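Local coordinates for protein putative xanthine dehydrogenase YAGS fad-binding subunit (Escherichia coli, PDB 5G5G) that probably serves as the molybdenum-cofactor subunit of a periplasmic aldehyde oxidase, in which aldehydes are oxidised to carboxylic acids, at residues Glu191-Met196 and Gly243-Leu248; Thr218-Thr223 and Asp251-Ala256. One frame throughout, in Å; residues are numbered along the deposited sequence.

Interaction 1. Residues Glu191-Met196 and Gly243-Leu248; sequences EPHASM and GGKLFL. With MOS (dioxothiomolybdenum(VI) ion), chain Z.
At the molybdenum site, the turn Gly243-Leu246 is held by Lys245 and Gly244 to Glu191 and His193, just ahead of strand 194-200. This type I beta turn brings Gly243 CA to 3.2 Å from O1 of the dioxothiomolybdenum ion; glycine suits both its positive phi and the nearby sulfur, which a CB would hit. The extended chain of Lys245 passes over the His193 imidazole, its CE 4.1 Å from the ring centroid and only 4° off the normal, a CH-pi contact. Beyond the ring, Lys245 NZ hydrogen-bonds to Glu191 O at 2.8 Å and, weakly, as part of a salt bridge, to Glu191 OE1 at 3.3 Å. His193 uses its edge: with CG beside its backbone N (chi1 -68°), NE2 donates in the ring plane to Gly244 O at 2.9 Å, nearly straight at 172°, although it approaches from above the carbonyl plane. An alanine in place of His193 would remove both the donor and the flat surface, and would probably leave Gly244 O without this mate and the Lys245 chain less confined. Ser209 OG and Gly239 N also hold Glu191 OE1, while Ser209 OG and Gly240 O add to the oxygens around NZ. So many acceptors about a buried amine are likely to stabilise its positive charge, with Glu191 a plausible counterion.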
loop_
_atom_site.group_PDB
_atom_site.type_symbol
_atom_site.label_atom_id
_atom_site.label_comp_id
_atom_site.label_asym_id
_atom_site.label_seq_id
_atom_site.Cartn_x
_atom_site.Cartn_y
_atom_site.Cartn_z
ATOM N N GLU C 191 5.677 2.077 5.857
ATOM C CA GLU C 191 6.247 1.914 7.204
ATOM C C GLU C 191 5.139 1.561 8.178
ATOM O O GLU C 191 4.258 2.378 8.432
ATOM C CB GLU C 191 7.020 3.178 7.662
ATOM C CG GLU C 191 7.618 3.079 9.068
ATOM C CD GLU C 191 7.915 4.440 9.701
ATOM O OE1 GLU C 191 7.376 5.487 9.238
ATOM O OE2 GLU C 191 8.680 4.443 10.680
ATOM N N PRO C 192 5.232 0.368 8.800
ATOM C CA PRO C 192 4.293 0.042 9.845
ATOM C C PRO C 192 4.420 1.071 10.945
ATOM O O PRO C 192 5.549 1.541 11.239
ATOM C CB PRO C 192 4.810 -1.357 10.343
ATOM C CG PRO C 192 5.468 -1.976 9.155
ATOM C CD PRO C 192 6.143 -0.758 8.519
ATOM N N HIS C 193 3.326 1.332 11.630
ATOM C CA HIS C 193 3.368 2.221 12.769
ATOM C C HIS C 193 4.394 1.667 13.773
ATOM O O HIS C 193 4.414 0.480 14.074
ATOM C CB HIS C 193 2.017 2.295 13.469
ATOM C CG HIS C 193 0.945 2.955 12.677
ATOM N ND1 HIS C 193 0.412 2.419 11.532
ATOM C CD2 HIS C 193 0.309 4.133 12.866
ATOM C CE1 HIS C 193 -0.513 3.230 11.059
ATOM N NE2 HIS C 193 -0.605 4.272 11.855
ATOM N N ALA C 194 5.254 2.550 14.275
ATOM C CA ALA C 194 6.247 2.178 15.270
ATOM C C ALA C 194 6.711 3.322 16.137
ATOM O O ALA C 194 6.735 4.468 15.683
ATOM C CB ALA C 194 7.458 1.541 14.586
ATOM N N SER C 195 7.149 2.988 17.357
ATOM C CA SER C 195 7.634 3.985 18.309
ATOM C C SER C 195 8.687 3.368 19.212
ATOM O O SER C 195 8.661 2.148 19.497
ATOM C CB SER C 195 6.494 4.534 19.195
ATOM O OG SER C 195 5.457 5.169 18.456
ATOM N N MET C 196 9.587 4.193 19.688
ATOM C CA MET C 196 10.540 3.827 20.743
ATOM C C MET C 196 10.452 4.849 21.846
ATOM O O MET C 196 10.464 6.071 21.575
ATOM C CB MET C 196 11.972 3.752 20.210
ATOM C CG MET C 196 12.957 3.347 21.273
ATOM S SD MET C 196 14.612 3.016 20.669
ATOM C CE MET C 196 15.205 4.692 20.505
ATOM N N GLY C 243 -3.031 10.075 6.248
ATOM C CA GLY C 243 -4.092 10.256 7.241
ATOM C C GLY C 243 -4.023 9.304 8.419
ATOM O O GLY C 243 -4.486 9.627 9.505
ATOM N N GLY C 244 -3.445 8.151 8.161
ATOM C CA GLY C 244 -3.334 7.086 9.135
ATOM C C GLY C 244 -2.400 7.335 10.285
ATOM O O GLY C 244 -2.359 6.565 11.276
ATOM N N LYS C 245 -1.585 8.365 10.160
ATOM C CA LYS C 245 -0.657 8.749 11.199
ATOM C C LYS C 245 -0.869 10.170 11.658
ATOM O O LYS C 245 -0.006 10.752 12.269
ATOM C CB LYS C 245 0.790 8.521 10.718
ATOM C CG LYS C 245 1.112 7.031 10.570
ATOM C CD LYS C 245 2.483 6.828 9.987
ATOM C CE LYS C 245 2.736 5.365 9.601
ATOM N NZ LYS C 245 4.072 5.131 8.964
ATOM N N LEU C 246 -2.068 10.710 11.461
ATOM C CA LEU C 246 -2.434 11.969 12.065
ATOM C C LEU C 246 -2.533 11.947 13.549
ATOM O O LEU C 246 -2.389 12.987 14.170
ATOM C CB LEU C 246 -3.827 12.442 11.584
ATOM C CG LEU C 246 -3.905 12.946 10.160
ATOM C CD1 LEU C 246 -5.342 12.968 9.714
ATOM C CD2 LEU C 246 -3.252 14.304 10.052
ATOM N N PHE C 247 -2.873 10.778 14.131
ATOM C CA PHE C 247 -3.216 10.692 15.515
ATOM C C PHE C 247 -2.319 9.705 16.261
ATOM O O PHE C 247 -1.750 8.764 15.690
ATOM C CB PHE C 247 -4.669 10.218 15.622
ATOM C CG PHE C 247 -5.587 10.895 14.650
ATOM C CD1 PHE C 247 -5.757 12.251 14.705
ATOM C CD2 PHE C 247 -6.246 10.154 13.649
ATOM C CE1 PHE C 247 -6.598 12.902 13.801
ATOM C CE2 PHE C 247 -7.075 10.810 12.747
ATOM C CZ PHE C 247 -7.243 12.173 12.820
ATOM N N LEU C 248 -2.281 9.856 17.554
ATOM C CA LEU C 248 -1.701 8.822 18.443
ATOM C C LEU C 248 -2.318 7.435 18.212
ATOM O O LEU C 248 -3.567 7.287 18.248
ATOM C CB LEU C 248 -1.950 9.237 19.885
ATOM C CG LEU C 248 -1.109 8.511 20.936
ATOM C CD1 LEU C 248 0.314 9.037 20.819
ATOM C CD2 LEU C 248 -1.712 8.808 22.284
HETATM MO MO MOS Z . -4.543 13.866 5.210
HETATM S S MOS Z . -6.399 12.506 5.490
HETATM O O1 MOS Z . -3.696 13.335 6.692
HETATM O O2 MOS Z . -5.915 15.272 5.937
#

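Interaction 2. Residues Thr218-Thr223 and Asp251-Ala256; sequences TDLAKT and DALLAA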
loop_
_atom_site.group_PDB
_atom_site.type_symbol
_atom_site.label_atom_id
_atom_site.label_comp_id
_atom_site.label_asym_id
_atom_site.label_seq_id
_atom_site.Cartn_x
_atom_site.Cartn_y
_atom_site.Cartn_z
ATOM N N THR C 218 0.648 16.379 22.890
ATOM C CA THR C 218 -0.453 16.707 23.777
ATOM C C THR C 218 -1.284 15.472 24.121
ATOM O O THR C 218 -1.641 15.269 25.280
ATOM C CB THR C 218 -1.352 17.767 23.159
ATOM O OG1 THR C 218 -0.576 18.948 23.018
ATOM C CG2 THR C 218 -2.546 18.044 24.036
ATOM N N ASP C 219 -1.597 14.690 23.095
ATOM C CA ASP C 219 -2.472 13.522 23.242
ATOM C C ASP C 219 -1.776 12.448 24.032
ATOM O O ASP C 219 -2.432 11.758 24.843
ATOM C CB ASP C 219 -2.965 13.014 21.891
ATOM C CG ASP C 219 -3.913 14.025 21.215
ATOM O OD1 ASP C 219 -4.351 14.954 21.923
ATOM O OD2 ASP C 219 -4.236 13.928 20.014
ATOM N N LEU C 220 -0.485 12.275 23.799
ATOM C CA LEU C 220 0.253 11.214 24.574
ATOM C C LEU C 220 0.314 11.619 26.052
ATOM O O LEU C 220 0.085 10.802 26.959
ATOM C CB LEU C 220 1.658 11.009 24.038
ATOM C CG LEU C 220 2.472 9.914 24.726
ATOM C CD1 LEU C 220 1.713 8.603 24.785
ATOM C CD2 LEU C 220 3.802 9.729 24.027
ATOM N N ALA C 221 0.643 12.894 26.283
ATOM C CA ALA C 221 0.662 13.409 27.652
ATOM C C ALA C 221 -0.690 13.259 28.335
ATOM O O ALA C 221 -0.745 12.833 29.478
ATOM C CB ALA C 221 1.160 14.852 27.709
ATOM N N LYS C 222 -1.793 13.579 27.653
ATOM C CA LYS C 222 -3.110 13.440 28.280
ATOM C C LYS C 222 -3.455 11.983 28.582
ATOM O O LYS C 222 -4.114 11.678 29.581
ATOM C CB LYS C 222 -4.191 14.035 27.378
ATOM C CG LYS C 222 -5.582 14.049 27.975
ATOM C CD LYS C 222 -6.534 14.863 27.092
ATOM C CE LYS C 222 -8.029 14.602 27.380
ATOM N NZ LYS C 222 -8.707 15.384 28.437
ATOM N N THR C 223 -3.079 11.092 27.676
ATOM C CA THR C 223 -3.361 9.676 27.848
ATOM C C THR C 223 -2.577 9.101 29.030
ATOM O O THR C 223 -3.117 8.355 29.889
ATOM C CB THR C 223 -3.030 8.886 26.556
ATOM O OG1 THR C 223 -3.710 9.455 25.420
ATOM C CG2 THR C 223 -3.467 7.460 26.701
ATOM N N ASP C 251 0.925 1.835 19.187
ATOM C CA ASP C 251 2.407 1.667 19.293
ATOM C C ASP C 251 3.070 2.682 20.264
ATOM O O ASP C 251 3.981 2.346 21.029
ATOM C CB ASP C 251 3.083 1.775 17.927
ATOM C CG ASP C 251 2.826 3.131 17.245
ATOM O OD1 ASP C 251 1.634 3.504 17.124
ATOM O OD2 ASP C 251 3.820 3.820 16.866
ATOM N N ALA C 252 2.678 3.937 20.131
ATOM C CA ALA C 252 3.212 5.040 20.912
ATOM C C ALA C 252 2.838 4.902 22.395
ATOM O O ALA C 252 3.684 5.035 23.290
ATOM C CB ALA C 252 2.684 6.335 20.329
ATOM N N LEU C 253 1.555 4.717 22.660
ATOM C CA LEU C 253 1.103 4.518 24.006
ATOM C C LEU C 253 1.804 3.332 24.649
ATOM O O LEU C 253 2.350 3.446 25.761
ATOM C CB LEU C 253 -0.402 4.323 24.080
ATOM C CG LEU C 253 -0.897 4.068 25.507
ATOM C CD1 LEU C 253 -0.555 5.200 26.447
ATOM C CD2 LEU C 253 -2.387 3.829 25.534
ATOM N N LEU C 254 1.820 2.202 23.944
ATOM C CA LEU C 254 2.335 0.973 24.587
ATOM C C LEU C 254 3.839 1.070 24.775
ATOM O O LEU C 254 4.373 0.615 25.824
ATOM C CB LEU C 254 1.911 -0.268 23.819
ATOM C CG LEU C 254 0.413 -0.562 24.073
ATOM C CD1 LEU C 254 -0.059 -1.561 23.074
ATOM C CD2 LEU C 254 0.158 -1.152 25.428
ATOM N N ALA C 255 4.561 1.661 23.821
ATOM C CA ALA C 255 6.002 1.859 24.009
ATOM C C ALA C 255 6.277 2.639 25.274
ATOM O O ALA C 255 7.144 2.275 26.095
ATOM C CB ALA C 255 6.629 2.559 22.801
ATOM N N ALA C 256 5.537 3.727 25.435
ATOM C CA ALA C 256 5.688 4.617 26.574
ATOM C C ALA C 256 5.374 3.929 27.915
ATOM O O ALA C 256 6.165 3.982 28.878
ATOM C CB ALA C 256 4.822 5.852 26.399
#
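Leu220 and Leu253 face each other where helices 213-224 and 250-262 come together, and Thr223 joins them one turn further along the first helix. Leu220 reaches the opposing helix chiefly through CD1, 4.2 Å from Leu253 CA and 4.5 Å from Ala256 CB, so it rests on the backbone of that helix beside a short side chain. Ala252 and Ala256 both point toward the other helix, and their short side chains suit the closeness of the Leu220 methyl. Leu253 answers with its own fork, which meets Thr223 obliquely. With CG anti to the backbone N (chi1 178°), it brings both methyls against Thr223 CG2, CD1 at 3.7 Å and CD2 at 4.0 Å. Threonine serves two purposes here. Its methyl faces the leucine, while OG1, beside the backbone N, turns back to donate to Asp219 O at 2.7 Å. That carbonyl also accepts from Thr223 N, the two donors arriving from opposite faces of its plane, so the hydroxyl is satisfied within its own helix and an apolar surface is presented to the neighbour. No hydrogen bond crosses between the segments, whose axes approach to 10.7 Å and cross at -49°. Both helices pack on the mixed sheet: Leu220 touches Leu204 and Leu206 of strand 203-208, Ala252 meets Leu206 and also Ser195 of strand 194-200, and Leu224 extends the seam to Leu253 and Ala256.

The two contacts are interleaved along the chain, and their centres lie about 12 Å apart. Helix 250-262 meets both segments of interaction 1, and helix 213-224 meets the loop at Leu248. Asp251 OD2 is 2.7 Å from Ser195 OG, a probable hydrogen bond tying helix 250-262 to strand 194-200, and Ala252 CA packs 3.3 Å from the same hydroxyl oxygen. Leu248 CD2 approaches Thr223 OG1 to 3.8 Å, carrying the loop 243-248 from the metal pocket to helix 213-224. Within that loop Leu246 CD1 lies 3.5 Å from O1 of the molybdenum group. Interaction 1 thus borders the pocket directly, and interaction 2, farther from the molybdenum, joins the helices packed on the sheet that carries strand 194-200.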